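PDB 3BWZ: cellulosomal scaffoldin adaptor protein B from Acetivibrio cellulolyticus, which serves as a scaffoldin of the cellulosome, the piece here being a type II cohesin module, a domain that binds dockerins in cellulosome assembly. Local coordinates for residues L70-V79 with F91-Y101. Sequence-based numbering, arbitrary orientation. Where two conformers were deposited one is given.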
loop_
_atom_site.group_PDB
_atom_site.type_symbol
_atom_site.label_atom_id
_atom_site.label_comp_id
_atom_site.label_asym_id
_atom_site.label_seq_id
_atom_site.Cartn_x
_atom_site.Cartn_y
_atom_site.Cartn_z
ATOM N N LEU A 70 -1.187 -10.507 6.642
ATOM C CA LEU A 70 0.201 -10.782 6.211
ATOM C C LEU A 70 1.167 -10.674 7.381
ATOM O O LEU A 70 2.333 -10.325 7.226
ATOM C CB LEU A 70 0.675 -9.946 5.022
ATOM C CG LEU A 70 -0.111 -10.135 3.733
ATOM C CD1 LEU A 70 0.429 -9.202 2.655
ATOM C CD2 LEU A 70 -0.082 -11.593 3.267
ATOM N N ASN A 71 0.678 -11.060 8.545
ATOM C CA ASN A 71 1.367 -10.954 9.810
ATOM C C ASN A 71 1.703 -12.299 10.462
ATOM O O ASN A 71 2.282 -12.337 11.555
ATOM C CB ASN A 71 0.471 -10.077 10.736
ATOM C CG ASN A 71 0.741 -8.638 10.612
ATOM O OD1 ASN A 71 1.802 -8.145 10.222
ATOM N ND2 ASN A 71 -0.322 -7.912 10.882
ATOM N N SER A 72 1.375 -13.395 9.792
ATOM C CA SER A 72 1.604 -14.734 10.350
ATOM C C SER A 72 2.966 -15.275 9.921
ATOM O O SER A 72 3.537 -14.850 8.922
ATOM C CB SER A 72 0.528 -15.701 9.880
ATOM O OG SER A 72 -0.752 -15.234 10.283
ATOM N N ASP A 73 3.463 -16.248 10.684
ATOM C CA ASP A 73 4.778 -16.849 10.454
ATOM C C ASP A 73 4.745 -17.893 9.337
ATOM O O ASP A 73 4.925 -19.099 9.573
ATOM C CB ASP A 73 5.295 -17.511 11.746
ATOM C CG ASP A 73 5.855 -16.567 12.778
ATOM O OD1 ASP A 73 5.898 -15.344 12.573
ATOM O OD2 ASP A 73 6.291 -17.116 13.832
ATOM N N PHE A 74 4.560 -17.438 8.104
ATOM C CA PHE A 74 4.657 -18.278 6.921
ATOM C C PHE A 74 5.863 -17.845 6.068
ATOM O O PHE A 74 5.806 -17.789 4.840
ATOM C CB PHE A 74 3.389 -18.232 6.089
ATOM C CG PHE A 74 2.182 -18.860 6.736
ATOM C CD1 PHE A 74 1.057 -18.112 7.011
ATOM C CD2 PHE A 74 2.162 -20.212 7.063
ATOM C CE1 PHE A 74 -0.057 -18.674 7.542
ATOM C CE2 PHE A 74 1.050 -20.778 7.613
ATOM C CZ PHE A 74 -0.057 -20.007 7.870
ATOM N N ASN A 75 6.972 -17.572 6.745
ATOM C CA ASN A 75 8.202 -17.173 6.071
ATOM C C ASN A 75 7.938 -15.977 5.141
ATOM O O ASN A 75 8.305 -15.996 3.966
ATOM C CB ASN A 75 8.793 -18.363 5.300
ATOM C CG ASN A 75 10.173 -18.078 4.761
ATOM O OD1 ASN A 75 10.877 -17.204 5.256
ATOM N ND2 ASN A 75 10.577 -18.844 3.767
ATOM N N LEU A 76 7.318 -14.947 5.688
ATOM C CA LEU A 76 7.003 -13.740 4.940
ATOM C C LEU A 76 8.245 -13.183 4.281
ATOM O O LEU A 76 9.283 -12.995 4.916
ATOM C CB LEU A 76 6.427 -12.653 5.878
ATOM C CG LEU A 76 5.888 -11.375 5.185
ATOM C CD1 LEU A 76 4.555 -11.682 4.587
ATOM C CD2 LEU A 76 5.795 -10.204 6.160
ATOM N N ARG A 77 8.119 -12.888 2.994
ATOM C CA ARG A 77 9.172 -12.218 2.227
ATOM C C ARG A 77 8.720 -10.783 1.990
ATOM O O ARG A 77 7.615 -10.539 1.480
ATOM C CB ARG A 77 9.409 -12.928 0.886
ATOM C CG ARG A 77 10.424 -12.240 -0.001
ATOM C CD ARG A 77 10.719 -12.982 -1.325
ATOM N NE ARG A 77 11.739 -12.311 -2.163
ATOM C CZ ARG A 77 11.469 -11.354 -3.059
ATOM N NH1 ARG A 77 10.229 -10.922 -3.265
ATOM N NH2 ARG A 77 12.443 -10.811 -3.753
ATOM N N GLN A 78 9.571 -9.843 2.368
ATOM C CA GLN A 78 9.300 -8.410 2.252
ATOM C C GLN A 78 10.499 -7.730 1.645
ATOM O O GLN A 78 11.619 -7.907 2.137
ATOM C CB GLN A 78 9.118 -7.786 3.651
ATOM C CG GLN A 78 7.983 -8.297 4.434
ATOM C CD GLN A 78 7.612 -7.339 5.492
ATOM O OE1 GLN A 78 6.723 -6.520 5.282
ATOM N NE2 GLN A 78 8.287 -7.402 6.635
ATOM N N VAL A 79 10.290 -6.960 0.585
ATOM C CA VAL A 79 11.350 -6.156 0.024
ATOM C C VAL A 79 10.747 -4.908 -0.579
ATOM O O VAL A 79 9.613 -4.928 -1.074
ATOM C CB VAL A 79 12.207 -6.927 -0.980
ATOM C CG1 VAL A 79 11.443 -7.259 -2.176
ATOM C CG2 VAL A 79 13.478 -6.156 -1.311
ATOM N N PHE A 91 7.063 -2.206 -3.585
ATOM C CA PHE A 91 7.332 -3.179 -2.557
ATOM C C PHE A 91 6.519 -4.430 -2.758
ATOM O O PHE A 91 5.475 -4.425 -3.403
ATOM C CB PHE A 91 7.097 -2.591 -1.152
ATOM C CG PHE A 91 5.703 -2.059 -0.935
ATOM C CD1 PHE A 91 4.699 -2.849 -0.404
ATOM C CD2 PHE A 91 5.395 -0.733 -1.270
ATOM C CE1 PHE A 91 3.418 -2.336 -0.236
ATOM C CE2 PHE A 91 4.128 -0.220 -1.078
ATOM C CZ PHE A 91 3.158 -1.036 -0.546
ATOM N N SER A 92 7.036 -5.514 -2.177
ATOM C CA SER A 92 6.406 -6.817 -2.238
ATOM C C SER A 92 6.343 -7.391 -0.840
ATOM O O SER A 92 7.313 -7.279 -0.086
ATOM C CB SER A 92 7.190 -7.766 -3.151
ATOM O OG SER A 92 6.485 -8.996 -3.321
ATOM N N LYS A 93 5.220 -8.029 -0.516
ATOM C CA LYS A 93 4.992 -8.628 0.781
ATOM C C LYS A 93 4.149 -9.853 0.549
ATOM O O LYS A 93 3.014 -9.732 0.090
ATOM C CB LYS A 93 4.234 -7.585 1.642
ATOM C CG LYS A 93 4.040 -7.886 3.067
ATOM C CD LYS A 93 3.439 -6.683 3.795
ATOM C CE LYS A 93 3.307 -6.980 5.230
ATOM N NZ LYS A 93 2.818 -5.792 5.927
ATOM N N ALA A 94 4.684 -11.029 0.855
ATOM C CA ALA A 94 4.003 -12.260 0.493
ATOM C C ALA A 94 4.442 -13.425 1.350
ATOM O O ALA A 94 5.612 -13.571 1.686
ATOM C CB ALA A 94 4.208 -12.572 -0.996
ATOM N N TYR A 95 3.496 -14.278 1.676
ATOM C CA TYR A 95 3.827 -15.533 2.325
ATOM C C TYR A 95 4.554 -16.481 1.374
ATOM O O TYR A 95 4.207 -16.583 0.209
ATOM C CB TYR A 95 2.575 -16.211 2.840
ATOM C CG TYR A 95 1.846 -15.510 3.977
ATOM C CD1 TYR A 95 0.465 -15.601 4.081
ATOM C CD2 TYR A 95 2.519 -14.833 4.998
ATOM C CE1 TYR A 95 -0.215 -15.047 5.155
ATOM C CE2 TYR A 95 1.837 -14.283 6.051
ATOM C CZ TYR A 95 0.483 -14.390 6.125
ATOM O OH TYR A 95 -0.153 -13.818 7.205
ATOM N N VAL A 96 5.556 -17.201 1.892
ATOM C CA VAL A 96 6.303 -18.179 1.128
ATOM C C VAL A 96 5.877 -19.606 1.458
ATOM O O VAL A 96 5.862 -20.461 0.583
ATOM C CB VAL A 96 7.830 -17.985 1.339
ATOM C CG1 VAL A 96 8.649 -19.078 0.650
ATOM C CG2 VAL A 96 8.240 -16.598 0.855
ATOM N N SER A 97 5.516 -19.860 2.715
ATOM C CA SER A 97 5.142 -21.211 3.157
ATOM C C SER A 97 3.686 -21.466 2.833
ATOM O O SER A 97 2.813 -21.556 3.722
ATOM C CB SER A 97 5.414 -21.362 4.643
ATOM O OG SER A 97 6.785 -21.212 4.921
ATOM N N LEU A 98 3.411 -21.587 1.537
ATOM C CA LEU A 98 2.029 -21.623 1.059
ATOM C C LEU A 98 1.303 -22.923 1.346
ATOM O O LEU A 98 0.104 -22.907 1.577
ATOM C CB LEU A 98 1.969 -21.273 -0.425
ATOM C CG LEU A 98 2.386 -19.839 -0.769
ATOM C CD1 LEU A 98 2.342 -19.614 -2.269
ATOM C CD2 LEU A 98 1.498 -18.810 -0.056
ATOM N N ASP A 99 2.001 -24.046 1.306
ATOM C CA ASP A 99 1.374 -25.312 1.642
ATOM C C ASP A 99 0.751 -25.226 3.049
ATOM O O ASP A 99 -0.408 -25.578 3.266
ATOM C CB ASP A 99 2.435 -26.440 1.614
ATOM C CG ASP A 99 3.002 -26.744 0.236
ATOM O OD1 ASP A 99 2.459 -26.294 -0.778
ATOM O OD2 ASP A 99 4.025 -27.478 0.179
ATOM N N ASP A 100 1.526 -24.718 3.993
ATOM C CA ASP A 100 1.059 -24.592 5.366
ATOM C C ASP A 100 -0.076 -23.587 5.484
ATOM O O ASP A 100 -1.028 -23.807 6.232
ATOM C CB ASP A 100 2.209 -24.251 6.291
ATOM C CG ASP A 100 3.191 -25.409 6.446
ATOM O OD1 ASP A 100 2.810 -26.587 6.245
ATOM O OD2 ASP A 100 4.352 -25.103 6.732
ATOM N N TYR A 101 0.007 -22.489 4.739
ATOM C CA TYR A 101 -1.072 -21.499 4.738
ATOM C C TYR A 101 -2.366 -22.098 4.212
ATOM O O TYR A 101 -3.433 -21.921 4.806
ATOM C CB TYR A 101 -0.602 -20.282 3.945
ATOM C CG TYR A 101 -1.581 -19.130 3.822
ATOM C CD1 TYR A 101 -2.286 -18.635 4.906
ATOM C CD2 TYR A 101 -1.771 -18.521 2.609
ATOM C CE1 TYR A 101 -3.146 -17.558 4.773
ATOM C CE2 TYR A 101 -2.612 -17.437 2.455
ATOM C CZ TYR A 101 -3.307 -16.951 3.536
ATOM O OH TYR A 101 -4.158 -15.875 3.433
HETATM O O HOH W 1 1.315 -6.783 8.035
HETATM O O HOH W 2 9.047 -21.314 3.501
HETATM O O HOH W 3 5.136 -4.360 5.771
#
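Strand residues 77-79 run antiparallel to 91-94, their axes 4.8 Å apart at closest approach. Arg77 and Ala94 form one hydrogen-bonded pair, Val79 and Ser92 the next. Just before strand 77-79, the carbonyl O of Phe74 accepts two hydrogen bonds, from Val96 N nearly in line with the C=O and from Ser97 N above the carbonyl plane.

Tyr95 and Phe74 carry the packing at the loop end, in an aromatic cluster with Tyr101. The Tyr95 ring lies between Leu70 CD2, 4.0 Å from its centroid, and the edge of Phe74 on the opposite face. The Phe74 and Tyr95 planes meet at 72°, an edge-to-face pair. With CG anti to its own carbonyl carbon (chi1 -68°), Phe74 also receives Tyr101 CB over the centre of one ring face, 3.8 Å from the centroid. Ser72 N donates to Tyr95 OH (3.0 Å), which is also hydrogen-bonded to Glu108 OE2, outside the two segments.

On the face shared with Gln78, Lys93 has CG anti to its backbone N (chi1 -172°) and runs straight to NZ. The two side chains lie side by side, Gln78 OE1 3.4 Å from Lys93 CE. Lys93 NZ donates to one water held by Gln78 OE1, to another held by Asn71 OD1, and to Val113 O.

The contact pairs the open end of hairpin 77-83/88-94, part of the cohesin beta-sheet, and lays loop 70-76 over the turn into helix 98-104. Strand 88-94 also pairs with strand 34-42, where Tyr101 OH hydrogen-bonds to Phe34 O.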